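Local coordinates for protein exodeoxyribonuclease (PDB 2JC5) that probably cleaves the DNA backbone at apurinic or apyrimidinic sites and trims 3' ends, as a magnesium- or manganese-dependent repair phosphodiesterase, at residues V34-A39 and S107-S112; H57-E62 and V80-G85; L103-L108 and V145-W150. All blocks are in the same frame, centred on the assembly; numbering follows the deposited sequence.

Contact 1 (V34-A39 and S107-S112). With MG (magnesium ion), chain B; BCN (bicine), chain C.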
ATOM      1  N   VAL A  34      -3.352  -0.823   5.889  1.00  5.05           N
ATOM      2  CA  VAL A  34      -2.250  -1.705   6.247  0.50  4.99           C
ATOM      3  C   VAL A  34      -2.221  -2.941   5.379  1.00  4.86           C
ATOM      4  O   VAL A  34      -3.249  -3.422   4.884  1.00  5.72           O
ATOM      5  CB  VAL A  34      -2.211  -2.092   7.747  0.50  5.15           C
ATOM      6  CG1 VAL A  34      -2.144  -0.837   8.606  0.50  5.90           C
ATOM      7  CG2 VAL A  34      -3.410  -2.969   8.142  0.50  4.83           C
ATOM      8  N   GLN A  35      -1.002  -3.430   5.163  1.00  4.60           N
ATOM      9  CA  GLN A  35      -0.806  -4.654   4.416  1.00  4.79           C
ATOM     10  C   GLN A  35       0.042  -5.625   5.204  1.00  5.38           C
ATOM     11  O   GLN A  35       0.868  -5.240   6.037  1.00  6.23           O
ATOM     12  CB  GLN A  35      -0.131  -4.398   3.073  1.00  5.25           C
ATOM     13  CG  GLN A  35      -0.829  -3.374   2.208  1.00  6.23           C
ATOM     14  CD  GLN A  35      -0.449  -1.948   2.580  1.00  6.60           C
ATOM     15  OE1 GLN A  35       0.715  -1.688   2.890  1.00  7.08           O
ATOM     16  NE2 GLN A  35      -1.431  -1.025   2.576  1.00  6.78           N
ATOM     17  N   GLU A  36      -0.174  -6.893   4.886  0.50  5.51           N
ATOM     18  CA  GLU A  36       0.474  -8.041   5.518  0.50  5.51           C
ATOM     19  C   GLU A  36       0.161  -8.162   7.008  0.50  5.21           C
ATOM     20  O   GLU A  36       1.043  -8.129   7.882  0.50  6.37           O
ATOM     21  CB  GLU A  36       1.976  -8.117   5.213  0.50  5.46           C
ATOM     22  CG  GLU A  36       2.468  -9.548   5.405  0.50  4.99           C
ATOM     23  CD  GLU A  36       3.951  -9.747   5.324  0.50  5.25           C
ATOM     24  OE1 GLU A  36       4.706  -8.779   5.495  0.50  5.86           O
ATOM     25  OE2 GLU A  36       4.364 -10.903   5.093  0.50  7.42           O
ATOM     26  N   LEU A  37      -1.121  -8.375   7.281  1.00  5.21           N
ATOM     27  CA  LEU A  37      -1.586  -8.650   8.633  1.00  5.72           C
ATOM     28  C   LEU A  37      -0.882  -9.888   9.224  1.00  5.67           C
ATOM     29  O   LEU A  37      -0.606  -9.943  10.421  1.00  6.52           O
ATOM     30  CB  LEU A  37      -3.071  -8.933   8.643  1.00  6.43           C
ATOM     31  CG  LEU A  37      -3.992  -7.785   8.204  1.00  6.97           C
ATOM     32  CD1 LEU A  37      -5.466  -8.262   8.051  1.00  7.56           C
ATOM     33  CD2 LEU A  37      -3.856  -6.621   9.167  1.00  9.62           C
ATOM     34  N   LYS A  38      -0.629 -10.880   8.381  1.00  6.21           N
ATOM     35  CA  LYS A  38      -0.112 -12.199   8.806  1.00  6.86           C
ATOM     36  C   LYS A  38      -1.001 -12.780   9.904  1.00  7.30           C
ATOM     37  O   LYS A  38      -0.503 -13.357  10.876  1.00  7.55           O
ATOM     38  CB  LYS A  38       1.344 -12.163   9.318  1.00  8.11           C
ATOM     39  CG  LYS A  38       2.439 -11.794   8.326  1.00  8.91           C
ATOM     40  CD  LYS A  38       3.824 -12.102   8.961  1.00  9.46           C
ATOM     41  CE  LYS A  38       4.986 -11.774   8.072  1.00 11.91           C
ATOM     42  NZ  LYS A  38       6.222 -12.350   8.649  1.00 13.24           N
ATOM     43  N   ALA A  39      -2.308 -12.626   9.742  1.00  6.86           N
ATOM     44  CA  ALA A  39      -3.272 -12.971  10.777  1.00  7.59           C
ATOM     45  C   ALA A  39      -4.595 -13.215  10.093  1.00  9.25           C
ATOM     46  O   ALA A  39      -4.907 -12.544   9.108  1.00  8.83           O
ATOM     47  CB  ALA A  39      -3.406 -11.829  11.810  1.00  9.62           C
ATOM     48  N   SER A 107      -6.681  -0.549   0.168  1.00  5.42           N
ATOM     49  CA  SER A 107      -5.453  -1.132   0.685  1.00  6.01           C
ATOM     50  C   SER A 107      -5.147  -2.366  -0.173  1.00  5.51           C
ATOM     51  O   SER A 107      -5.978  -3.272  -0.262  1.00  6.18           O
ATOM     52  CB  SER A 107      -5.594  -1.542   2.134  1.00  6.07           C
ATOM     53  OG  SER A 107      -4.304  -1.951   2.590  1.00  6.14           O
ATOM     54  N   LEU A 108      -3.953  -2.370  -0.781  1.00  5.31           N
ATOM     55  CA  LEU A 108      -3.529  -3.355  -1.762  1.00  6.03           C
ATOM     56  C   LEU A 108      -2.217  -3.986  -1.346  1.00  5.10           C
ATOM     57  O   LEU A 108      -1.285  -3.277  -1.013  1.00  5.14           O
ATOM     58  CB  LEU A 108      -3.302  -2.656  -3.107  1.00  7.58           C
ATOM     59  CG  LEU A 108      -2.672  -3.505  -4.224  1.00  7.38           C
ATOM     60  CD1 LEU A 108      -3.625  -4.560  -4.739  1.00 10.57           C
ATOM     61  CD2 LEU A 108      -2.191  -2.625  -5.383  1.00  8.44           C
ATOM     62  N   TYR A 109      -2.142  -5.313  -1.397  1.00  6.07           N
ATOM     63  CA  TYR A 109      -0.900  -6.032  -1.177  1.00  5.65           C
ATOM     64  C   TYR A 109      -0.640  -6.870  -2.419  1.00  5.65           C
ATOM     65  O   TYR A 109      -1.214  -7.954  -2.597  1.00  6.87           O
ATOM     66  CB  TYR A 109      -0.972  -6.894   0.069  1.00  8.10           C
ATOM     67  CG  TYR A 109       0.305  -7.617   0.429  1.00  8.21           C
ATOM     68  CD1 TYR A 109       1.556  -7.051   0.211  1.00  7.91           C
ATOM     69  CD2 TYR A 109       0.255  -8.867   0.983  1.00  9.49           C
ATOM     70  CE1 TYR A 109       2.696  -7.705   0.553  1.00  9.71           C
ATOM     71  CE2 TYR A 109       1.398  -9.539   1.315  1.00 10.49           C
ATOM     72  CZ  TYR A 109       2.618  -8.961   1.104  1.00 10.84           C
ATOM     73  OH  TYR A 109       3.768  -9.645   1.445  1.00 14.10           O
ATOM     74  N   LEU A 110       0.207  -6.335  -3.294  1.00  6.23           N
ATOM     75  CA  LEU A 110       0.506  -6.980  -4.572  1.00  6.87           C
ATOM     76  C   LEU A 110       1.468  -8.153  -4.339  1.00  7.45           C
ATOM     77  O   LEU A 110       2.365  -8.043  -3.531  1.00  7.52           O
ATOM     78  CB  LEU A 110       1.085  -5.938  -5.521  1.00  7.94           C
ATOM     79  CG  LEU A 110       0.971  -6.172  -7.013  1.00  8.86           C
ATOM     80  CD1 LEU A 110       0.843  -4.831  -7.748  1.00 10.75           C
ATOM     81  CD2 LEU A 110       2.187  -6.959  -7.490  1.00  8.95           C
ATOM     82  N   PRO A 111       1.245  -9.314  -4.981  1.00  7.61           N
ATOM     83  CA  PRO A 111       2.116 -10.466  -4.737  1.00  7.18           C
ATOM     84  C   PRO A 111       3.592 -10.181  -5.004  1.00  8.80           C
ATOM     85  O   PRO A 111       3.923  -9.459  -5.961  1.00  8.97           O
ATOM     86  CB  PRO A 111       1.609 -11.511  -5.751  1.00  8.03           C
ATOM     87  CG  PRO A 111       0.227 -11.131  -6.037  1.00  8.48           C
ATOM     88  CD  PRO A 111       0.191  -9.634  -5.961  1.00  7.44           C
ATOM     89  N   SER A 112       4.465 -10.722  -4.169  1.00  9.49           N
ATOM     90  CA  SER A 112       5.898 -10.669  -4.407  1.00 10.26           C
ATOM     91  C   SER A 112       6.301 -11.850  -5.278  1.00  9.63           C
ATOM     92  O   SER A 112       5.669 -12.906  -5.248  1.00 10.80           O
ATOM     93  CB  SER A 112       6.667 -10.689  -3.099  1.00 10.81           C
ATOM     94  OG  SER A 112       6.273 -11.789  -2.321  1.00 14.51           O
TER
HETATM   95 MG    MG B1260       6.777  -8.709   5.182  0.50 11.48          MG
HETATM   96  N1  BCN C1261      10.817  -7.666  -3.374  1.00 12.37           N
HETATM   97  C1  BCN C1261       9.744  -7.591  -4.393  1.00 10.47           C
HETATM   98  C2  BCN C1261       9.288  -8.951  -4.864  1.00  9.80           C
HETATM   99  O21 BCN C1261       8.302  -9.000  -5.655  1.00  8.85           O
HETATM  100  O22 BCN C1261       9.889  -9.959  -4.458  1.00 10.84           O
HETATM  101  C3  BCN C1261      10.370  -7.270  -2.031  1.00 16.83           C
HETATM  102  C4  BCN C1261       9.870  -8.498  -1.294  1.00 17.19           C
HETATM  103  O4  BCN C1261      10.833  -9.581  -1.293  1.00 16.74           O
HETATM  104  C5  BCN C1261      12.016  -6.858  -3.796  1.00 14.99           C
HETATM  105  C6  BCN C1261      13.298  -7.462  -3.239  1.00 13.65           C
HETATM  106  O6  BCN C1261      13.282  -8.890  -3.287  1.00 19.68           O
HETATM  107  O   HOH W   1       3.760 -12.207   1.944  1.00 17.84           O
HETATM  108  O   HOH W   2       6.842 -10.552   5.217  1.00 17.86           O
HETATM  109  O   HOH W   3       8.717  -8.731   4.598  1.00 14.27           O
HETATM  110  O   HOH W   4       6.508  -8.589   3.383  1.00 14.90           O
HETATM  111  O   HOH W   5       6.716  -6.833   5.258  1.00 11.57           O

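Contact 2 (H57-E62 and V80-G85)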
ATOM      1  N   HIS A  57     -12.071  -2.594   8.274  1.00  6.60           N
ATOM      2  CA  HIS A  57     -12.496  -3.589   7.313  1.00  7.42           C
ATOM      3  C   HIS A  57     -11.264  -4.272   6.781  1.00  6.01           C
ATOM      4  O   HIS A  57     -10.256  -3.620   6.479  1.00  8.77           O
ATOM      5  CB  HIS A  57     -13.297  -2.936   6.204  1.00  7.77           C
ATOM      6  CG  HIS A  57     -14.560  -2.337   6.721  1.00  8.15           C
ATOM      7  ND1 HIS A  57     -15.702  -3.086   6.908  1.00  9.54           N
ATOM      8  CD2 HIS A  57     -14.819  -1.108   7.221  1.00  8.37           C
ATOM      9  CE1 HIS A  57     -16.634  -2.321   7.451  1.00  9.71           C
ATOM     10  NE2 HIS A  57     -16.123  -1.123   7.664  1.00 10.87           N
ATOM     11  N   TRP A  58     -11.326  -5.592   6.704  1.00  7.38           N
ATOM     12  CA  TRP A  58     -10.149  -6.370   6.355  1.00  7.14           C
ATOM     13  C   TRP A  58     -10.501  -7.527   5.432  1.00  6.56           C
ATOM     14  O   TRP A  58     -11.673  -7.969   5.350  1.00  7.00           O
ATOM     15  CB  TRP A  58      -9.443  -6.889   7.617  1.00  8.71           C
ATOM     16  CG  TRP A  58     -10.359  -7.658   8.503  1.00  9.12           C
ATOM     17  CD1 TRP A  58     -10.684  -8.983   8.405  1.00  9.85           C
ATOM     18  CD2 TRP A  58     -11.115  -7.143   9.606  1.00  9.62           C
ATOM     19  NE1 TRP A  58     -11.582  -9.319   9.380  1.00 10.37           N
ATOM     20  CE2 TRP A  58     -11.870  -8.210  10.128  1.00  9.66           C
ATOM     21  CE3 TRP A  58     -11.231  -5.884  10.201  1.00  9.65           C
ATOM     22  CZ2 TRP A  58     -12.734  -8.056  11.203  1.00 10.67           C
ATOM     23  CZ3 TRP A  58     -12.103  -5.732  11.277  1.00  9.68           C
ATOM     24  CH2 TRP A  58     -12.833  -6.809  11.765  1.00  9.98           C
ATOM     25  N   HIS A  59      -9.474  -7.996   4.725  1.00  6.76           N
ATOM     26  CA  HIS A  59      -9.572  -9.225   3.946  1.00  7.22           C
ATOM     27  C   HIS A  59      -8.368 -10.069   4.321  1.00  6.88           C
ATOM     28  O   HIS A  59      -7.240  -9.706   3.987  1.00  7.34           O
ATOM     29  CB  HIS A  59      -9.585  -8.984   2.439  1.00 10.25           C
ATOM     30  CG  HIS A  59     -10.061 -10.174   1.654  1.00 11.94           C
ATOM     31  ND1 HIS A  59     -10.137 -10.192   0.280  1.00 17.92           N
ATOM     32  CD2 HIS A  59     -10.474 -11.393   2.065  1.00 15.65           C
ATOM     33  CE1 HIS A  59     -10.605 -11.362  -0.116  1.00 15.94           C
ATOM     34  NE2 HIS A  59     -10.841 -12.102   0.950  1.00 16.88           N
ATOM     35  N   CYS A  60      -8.626 -11.181   5.002  0.50  7.79           N
ATOM     36  CA  CYS A  60      -7.576 -12.078   5.457  0.50  8.20           C
ATOM     37  C   CYS A  60      -7.407 -13.226   4.474  0.50  7.83           C
ATOM     38  O   CYS A  60      -8.298 -13.504   3.651  0.50  8.95           O
ATOM     39  CB  CYS A  60      -7.901 -12.632   6.848  0.50  9.46           C
ATOM     40  SG  CYS A  60      -8.023 -11.355   8.127  0.50 12.19           S
ATOM     41  N   ALA A  61      -6.252 -13.882   4.553  1.00  7.57           N
ATOM     42  CA  ALA A  61      -5.946 -15.040   3.700  1.00  6.84           C
ATOM     43  C   ALA A  61      -6.474 -16.334   4.311  1.00  8.38           C
ATOM     44  O   ALA A  61      -6.641 -16.434   5.521  1.00 10.21           O
ATOM     45  CB  ALA A  61      -4.457 -15.157   3.510  1.00  8.70           C
ATOM     46  N   GLU A  62      -6.663 -17.339   3.463  1.00  9.58           N
ATOM     47  CA  GLU A  62      -7.037 -18.686   3.906  1.00 11.34           C
ATOM     48  C   GLU A  62      -5.871 -19.402   4.569  1.00 11.49           C
ATOM     49  O   GLU A  62      -6.086 -20.182   5.490  1.00 11.83           O
ATOM     50  CB  GLU A  62      -7.557 -19.505   2.724  1.00 12.37           C
ATOM     51  CG  GLU A  62      -8.868 -18.970   2.161  1.00 13.23           C
ATOM     52  CD  GLU A  62      -9.423 -19.759   0.992  0.50 13.01           C
ATOM     53  OE1 GLU A  62      -8.713 -20.627   0.433  0.50 13.34           O
ATOM     54  OE2 GLU A  62     -10.589 -19.476   0.628  0.50 15.29           O
ATOM     55  N   VAL A  80     -18.336  -0.863   1.347  1.00  8.67           N
ATOM     56  CA  VAL A  80     -17.083  -1.604   1.494  1.00  8.35           C
ATOM     57  C   VAL A  80     -17.070  -2.767   0.502  1.00  8.92           C
ATOM     58  O   VAL A  80     -18.063  -3.480   0.369  1.00 10.07           O
ATOM     59  CB  VAL A  80     -16.918  -2.150   2.930  1.00  8.98           C
ATOM     60  CG1 VAL A  80     -15.665  -3.034   3.072  1.00 10.07           C
ATOM     61  CG2 VAL A  80     -16.878  -1.006   3.945  1.00  9.96           C
ATOM     62  N   GLN A  81     -15.958  -2.915  -0.222  1.00  7.46           N
ATOM     63  CA  GLN A  81     -15.719  -4.055  -1.072  1.00  8.82           C
ATOM     64  C   GLN A  81     -14.574  -4.877  -0.500  1.00  8.21           C
ATOM     65  O   GLN A  81     -13.450  -4.385  -0.346  1.00  9.01           O
ATOM     66  CB  GLN A  81     -15.395  -3.594  -2.495  1.00 10.07           C
ATOM     67  CG  GLN A  81     -15.196  -4.709  -3.492  1.00 11.49           C
ATOM     68  CD  GLN A  81     -14.715  -4.243  -4.827  1.00 12.20           C
ATOM     69  OE1 GLN A  81     -14.918  -3.095  -5.188  1.00 15.20           O
ATOM     70  NE2 GLN A  81     -14.044  -5.127  -5.563  1.00 14.96           N
ATOM     71  N   ILE A  82     -14.863  -6.140  -0.210  1.00  8.88           N
ATOM     72  CA  ILE A  82     -13.878  -7.085   0.303  1.00  7.96           C
ATOM     73  C   ILE A  82     -13.458  -7.978  -0.855  1.00  8.60           C
ATOM     74  O   ILE A  82     -14.249  -8.770  -1.375  1.00 10.59           O
ATOM     75  CB  ILE A  82     -14.464  -7.958   1.435  1.00  9.97           C
ATOM     76  CG1 ILE A  82     -15.027  -7.085   2.542  1.00 10.26           C
ATOM     77  CG2 ILE A  82     -13.408  -8.920   1.990  1.00 10.51           C
ATOM     78  CD1 ILE A  82     -14.018  -6.233   3.290  1.00 11.71           C
ATOM     79  N   GLY A  83     -12.209  -7.847  -1.267  1.00  9.16           N
ATOM     80  CA  GLY A  83     -11.698  -8.621  -2.365  1.00  9.96           C
ATOM     81  C   GLY A  83     -12.041  -8.056  -3.725  1.00 11.76           C
ATOM     82  O   GLY A  83     -12.890  -7.171  -3.867  1.00 11.49           O
ATOM     83  N   MET A  84     -11.385  -8.628  -4.728  1.00 14.87           N
ATOM     84  CA  MET A  84     -11.510  -8.236  -6.135  0.50 17.13           C
ATOM     85  C   MET A  84     -12.525  -9.069  -6.913  1.00 16.79           C
ATOM     86  O   MET A  84     -12.865  -8.749  -8.072  1.00 19.61           O
ATOM     87  CB  MET A  84     -10.153  -8.419  -6.806  0.50 17.93           C
ATOM     88  CG  MET A  84      -9.103  -7.536  -6.217  0.50 18.40           C
ATOM     89  SD  MET A  84      -7.591  -7.560  -7.162  0.50 21.23           S
ATOM     90  CE  MET A  84      -7.082  -9.264  -6.954  0.50 19.14           C
ATOM     91  N   GLY A  85     -13.013 -10.155  -6.318  1.00 16.98           N
ATOM     92  CA  GLY A  85     -13.893 -11.099  -7.030  1.00 17.68           C
ATOM     93  C   GLY A  85     -13.151 -12.096  -7.910  1.00 17.54           C
ATOM     94  O   GLY A  85     -13.741 -12.746  -8.775  1.00 19.72           O
TER

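Contact 3 (L103-L108 and V145-W150)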
ATOM      1  N   LEU A 103     -15.255   9.666  -2.194  1.00  6.98           N
ATOM      2  CA  LEU A 103     -13.892   9.212  -1.916  1.00  7.01           C
ATOM      3  C   LEU A 103     -13.858   7.698  -1.806  1.00  6.22           C
ATOM      4  O   LEU A 103     -14.701   7.089  -1.140  1.00  6.91           O
ATOM      5  CB  LEU A 103     -13.387   9.823  -0.601  1.00  8.31           C
ATOM      6  CG  LEU A 103     -11.984   9.413  -0.125  1.00  8.12           C
ATOM      7  CD1 LEU A 103     -10.927   9.890  -1.096  1.00 10.10           C
ATOM      8  CD2 LEU A 103     -11.745   9.921   1.267  1.00  9.28           C
ATOM      9  N   SER A 104     -12.842   7.087  -2.407  1.00  6.47           N
ATOM     10  CA  SER A 104     -12.559   5.674  -2.179  1.00  6.59           C
ATOM     11  C   SER A 104     -11.103   5.522  -1.839  1.00  6.55           C
ATOM     12  O   SER A 104     -10.233   6.143  -2.463  1.00  6.79           O
ATOM     13  CB  SER A 104     -12.877   4.828  -3.401  1.00  7.37           C
ATOM     14  OG  SER A 104     -14.245   4.904  -3.755  1.00  9.32           O
ATOM     15  N   VAL A 105     -10.835   4.703  -0.839  1.00  5.36           N
ATOM     16  CA  VAL A 105      -9.473   4.334  -0.502  1.00  6.02           C
ATOM     17  C   VAL A 105      -9.339   2.820  -0.477  1.00  6.96           C
ATOM     18  O   VAL A 105     -10.186   2.116   0.107  1.00  6.18           O
ATOM     19  CB  VAL A 105      -9.077   4.943   0.840  1.00  6.75           C
ATOM     20  CG1 VAL A 105      -7.639   4.595   1.177  1.00  9.26           C
ATOM     21  CG2 VAL A 105      -9.280   6.443   0.816  1.00  7.84           C
ATOM     22  N   ILE A 106      -8.273   2.345  -1.114  0.50  6.13           N
ATOM     23  CA  ILE A 106      -7.965   0.935  -1.213  0.50  5.76           C
ATOM     24  C   ILE A 106      -6.702   0.633  -0.437  0.50  5.77           C
ATOM     25  O   ILE A 106      -5.794   1.471  -0.338  0.50  5.63           O
ATOM     26  CB  ILE A 106      -7.791   0.523  -2.681  0.50  5.75           C
ATOM     27  CG1 ILE A 106      -9.165   0.504  -3.353  0.50  7.05           C
ATOM     28  CG2 ILE A 106      -7.069  -0.830  -2.827  0.50  6.46           C
ATOM     29  CD1 ILE A 106      -9.162   0.896  -4.785  0.50  7.50           C
ATOM     30  N   SER A 107      -6.681  -0.549   0.168  1.00  5.42           N
ATOM     31  CA  SER A 107      -5.453  -1.132   0.685  1.00  6.01           C
ATOM     32  C   SER A 107      -5.147  -2.366  -0.173  1.00  5.51           C
ATOM     33  O   SER A 107      -5.978  -3.272  -0.262  1.00  6.18           O
ATOM     34  CB  SER A 107      -5.594  -1.542   2.134  1.00  6.07           C
ATOM     35  OG  SER A 107      -4.304  -1.951   2.590  1.00  6.14           O
ATOM     36  N   LEU A 108      -3.953  -2.370  -0.781  1.00  5.31           N
ATOM     37  CA  LEU A 108      -3.529  -3.355  -1.762  1.00  6.03           C
ATOM     38  C   LEU A 108      -2.217  -3.986  -1.346  1.00  5.10           C
ATOM     39  O   LEU A 108      -1.285  -3.277  -1.013  1.00  5.14           O
ATOM     40  CB  LEU A 108      -3.302  -2.656  -3.107  1.00  7.58           C
ATOM     41  CG  LEU A 108      -2.672  -3.505  -4.224  1.00  7.38           C
ATOM     42  CD1 LEU A 108      -3.625  -4.560  -4.739  1.00 10.57           C
ATOM     43  CD2 LEU A 108      -2.191  -2.625  -5.383  1.00  8.44           C
ATOM     44  N   VAL A 145      -7.789   6.852  -3.867  1.00  6.05           N
ATOM     45  CA  VAL A 145      -6.405   6.611  -3.481  1.00  5.83           C
ATOM     46  C   VAL A 145      -6.219   5.106  -3.367  1.00  5.85           C
ATOM     47  O   VAL A 145      -6.880   4.475  -2.545  1.00  7.11           O
ATOM     48  CB  VAL A 145      -6.043   7.282  -2.149  1.00  6.63           C
ATOM     49  CG1 VAL A 145      -4.544   7.071  -1.816  1.00  8.45           C
ATOM     50  CG2 VAL A 145      -6.368   8.779  -2.211  1.00  7.48           C
ATOM     51  N   VAL A 146      -5.305   4.553  -4.178  1.00  5.92           N
ATOM     52  CA  VAL A 146      -4.924   3.147  -4.064  1.00  5.49           C
ATOM     53  C   VAL A 146      -3.602   3.097  -3.299  1.00  6.08           C
ATOM     54  O   VAL A 146      -2.540   3.420  -3.854  1.00  7.30           O
ATOM     55  CB  VAL A 146      -4.803   2.455  -5.444  1.00  6.63           C
ATOM     56  CG1 VAL A 146      -4.533   0.961  -5.268  1.00  7.32           C
ATOM     57  CG2 VAL A 146      -6.083   2.664  -6.265  1.00  8.27           C
ATOM     58  N   CYS A 147      -3.696   2.759  -2.015  1.00  7.31           N
ATOM     59  CA  CYS A 147      -2.561   2.634  -1.129  1.00  7.75           C
ATOM     60  C   CYS A 147      -2.050   1.218  -1.136  1.00  7.29           C
ATOM     61  O   CYS A 147      -2.834   0.275  -1.102  1.00  9.45           O
ATOM     62  CB  CYS A 147      -2.959   2.903   0.311  1.00  9.22           C
ATOM     63  SG  CYS A 147      -3.363   4.557   0.715  1.00 11.77           S
ATOM     64  N   GLY A 148      -0.736   1.054  -1.081  1.00  7.05           N
ATOM     65  CA  GLY A 148      -0.234  -0.207  -0.609  1.00  7.73           C
ATOM     66  C   GLY A 148       1.155  -0.538  -1.046  1.00  6.22           C
ATOM     67  O   GLY A 148       1.927   0.332  -1.439  1.00  6.27           O
ATOM     68  N   ASP A 149       1.446  -1.825  -0.936  1.00  5.81           N
ATOM     69  CA  ASP A 149       2.738  -2.374  -1.266  1.00  4.73           C
ATOM     70  C   ASP A 149       2.580  -3.015  -2.629  1.00  4.75           C
ATOM     71  O   ASP A 149       1.895  -4.027  -2.769  1.00  5.50           O
ATOM     72  CB  ASP A 149       3.132  -3.393  -0.215  1.00  5.39           C
ATOM     73  CG  ASP A 149       4.433  -4.101  -0.507  1.00  6.12           C
ATOM     74  OD1 ASP A 149       5.074  -3.841  -1.547  1.00  7.61           O
ATOM     75  OD2 ASP A 149       4.836  -4.946   0.335  1.00  7.58           O
ATOM     76  N   TRP A 150       3.139  -2.350  -3.632  1.00  5.41           N
ATOM     77  CA  TRP A 150       3.002  -2.758  -5.023  1.00  6.24           C
ATOM     78  C   TRP A 150       4.142  -3.663  -5.448  1.00  5.82           C
ATOM     79  O   TRP A 150       4.100  -4.208  -6.548  1.00  6.77           O
ATOM     80  CB  TRP A 150       2.924  -1.538  -5.945  1.00  7.61           C
ATOM     81  CG  TRP A 150       1.679  -0.702  -5.764  1.00  7.86           C
ATOM     82  CD1 TRP A 150       1.266  -0.076  -4.624  1.00  8.39           C
ATOM     83  CD2 TRP A 150       0.703  -0.393  -6.760  1.00  6.93           C
ATOM     84  NE1 TRP A 150       0.086   0.594  -4.847  1.00  8.59           N
ATOM     85  CE2 TRP A 150      -0.268   0.434  -6.160  1.00  7.15           C
ATOM     86  CE3 TRP A 150       0.562  -0.716  -8.114  1.00  7.76           C
ATOM     87  CZ2 TRP A 150      -1.369   0.912  -6.857  1.00  8.99           C
ATOM     88  CZ3 TRP A 150      -0.524  -0.213  -8.804  1.00  8.73           C
ATOM     89  CH2 TRP A 150      -1.470   0.574  -8.172  1.00  8.49           C
TER

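Contact 1 (V34-A39 and S107-S112)
Val34 meets the other strand through its backbone: its carbonyl O accepts a hydrogen bond from Ser107 OG at 2.9 Å, the hydroxyl approaching from above the carbonyl plane, 62° out of it. Next along, Gln35 turns toward the second segment. Its chain bends about the CB-CG bond (chi2 83°), which brings the amide back so that NE2 donates to Ser107 OG at 3.0 Å, with an N-H...O angle of 157°. The small hydroxyl of serine suits this buried seam because it can give and accept at once. The aliphatic part of Gln35 is used too, CG lying 3.3 Å from Leu108 O. Glu36 leaves the strand with CB over one face of the Tyr109 ring, toward its rim, and an extended chain that carries the carboxylate to the metal. Glu36 OE1 binds the magnesium ion at 2.1 Å, beside four waters and Asn10 OD1. Tyr109, a predicted active-site residue, holds water 1 at 2.6 Å from its OH. The same water reaches Glu36 OE2 only weakly, while water 2 on the metal donates to OE2. The metal-bound carboxylate and the tyrosine hydroxyl are thus linked, though weakly, through a water, consistent with a metal-assisted phosphodiesterase site.

Contact 2 (H57-E62 and V80-G85)
His57 swings its ring out with CG anti to the carbonyl carbon (chi1 -64°), whereas His59 sends its own CG anti to the backbone N (chi1 -164°), and each imidazole thereby receives one branched aliphatic side chain from strand 79-82. The two strands are edges of the two sheets that make up the DNase I-like alpha/beta sandwich: 55-59 is outermost in one sheet, and 79-82 pairs with 95-100 in the other. Their short segments run nearly parallel, but their axes stay 7.7 Å apart at closest approach and no hydrogen bond crosses between them, so the seam is made by side chains.

The first pair is His57 with Val80. Val80 CG2 stands almost exactly on the normal of the His57 ring, 3.6 Å from its centroid and only 3° off, a CH-pi contact over the centre of the face. Val80 CG1 lies beside it, near CB and ND1 of the same histidine. A beta-branched residue fits here because its two methyls cover ring and CB together.

Further along, Ile82 divides its branches between two neighbours. Ile82 CG2 sits over the face of the His59 ring, offset toward the rim and nearest to His59 CG, at 3.6 Å, in a second CH-pi contact. The longer branch reaches across the gap, bringing Ile82 CD1 to 3.6 Å from Trp58 O. Trp58 itself points its CB away from this seam, and its NE1 is hydrogen-bonded to Glu41.

Beyond Ile82 the strand gives way to Gly83, which has a positive phi, a backbone shape that suits glycine. Its bare CA lets the imidazole of His59 come close, ND1 of His59 lying 3.4 Å from Gly83 CA.

Contact 3 (L103-L108 and V145-W150)
Leu108 and Trp150 cross at about a right angle, the leucine laying one methyl over the indole. Leu108 CD2 stands over the centre of one face, 3.9 Å from the centroid of the Trp150 six-membered ring and 18° off its normal, in a CH-pi contact; its nearest ring atom is CE2. Trp150 NE1 is buried here and has no hydrogen-bonding partner in the model. With CG anti to the carbonyl carbon (chi1 -67°), the indole folds back beside the strand it has just left. Phe126 and Phe130 of helix 117-139 also pack on Leu108, and Tyr222 meets Trp150 edge to face. A flat, wide ring and a forked aliphatic chain fill such a helix-covered face well.

On the same side, Ile106 and Val146 lie abreast and point the same way. They touch by matched branches: Ile106 CG2 lies 3.9 Å from Val146 CG1, and in the conformer modelled here CD1 meets CG2. Met137 of the helix also packs on Ile106.

These strands are the two parallel arms of a beta-alpha-beta unit, strand 103-109, helix 117-139 and strand 143-147, within the DNase I-like fold. Their backbones are joined by five hydrogen bonds, beginning with Val145 N to Ser104 O and ending with Asp149 N to Leu108 O, the latter at 3.1 Å.

The other face carries Val105, Val145, Ser107 and Cys147, where Val105 CG1 approaches Cys147 SG at 4.3 Å and Cys33 of strand 31-35 packs against Val105, Ser107 and Cys147. Where the chain turns a corner, Gly148 takes a phi of 157°, backbone angles that call for glycine, and its CA makes a CA-H...O contact with Leu108 O at 3.3 Å. Just past it, OD2 of Asp149, a predicted catalytic and metal-binding residue, accepts a hydrogen bond from Asn8 ND2.

How the contacts relate
From the N terminus, the end of strand 31-35 in the first sheet, with the loop after it, forms 34-39 and meets 107-112 on strand 103-109 of the second sheet, so contact 1 closes a long loop from sheet to sheet. Within that loop lies contact 2, a shorter closure in which the edge strands 55-59 and 79-82 meet at the surface. Contact 3 opens on strand 103-109, overlapping contact 1 at Ser107 and Leu108, and closes after helix 117-139 within the second sheet. Contacts 1 and 2 touch where Leu37 packs on Trp58; contacts 1 and 3 meet at Leu110 N, probably hydrogen-bonded to Asp149 O. Contacts 2 and 3 follow in series without touching.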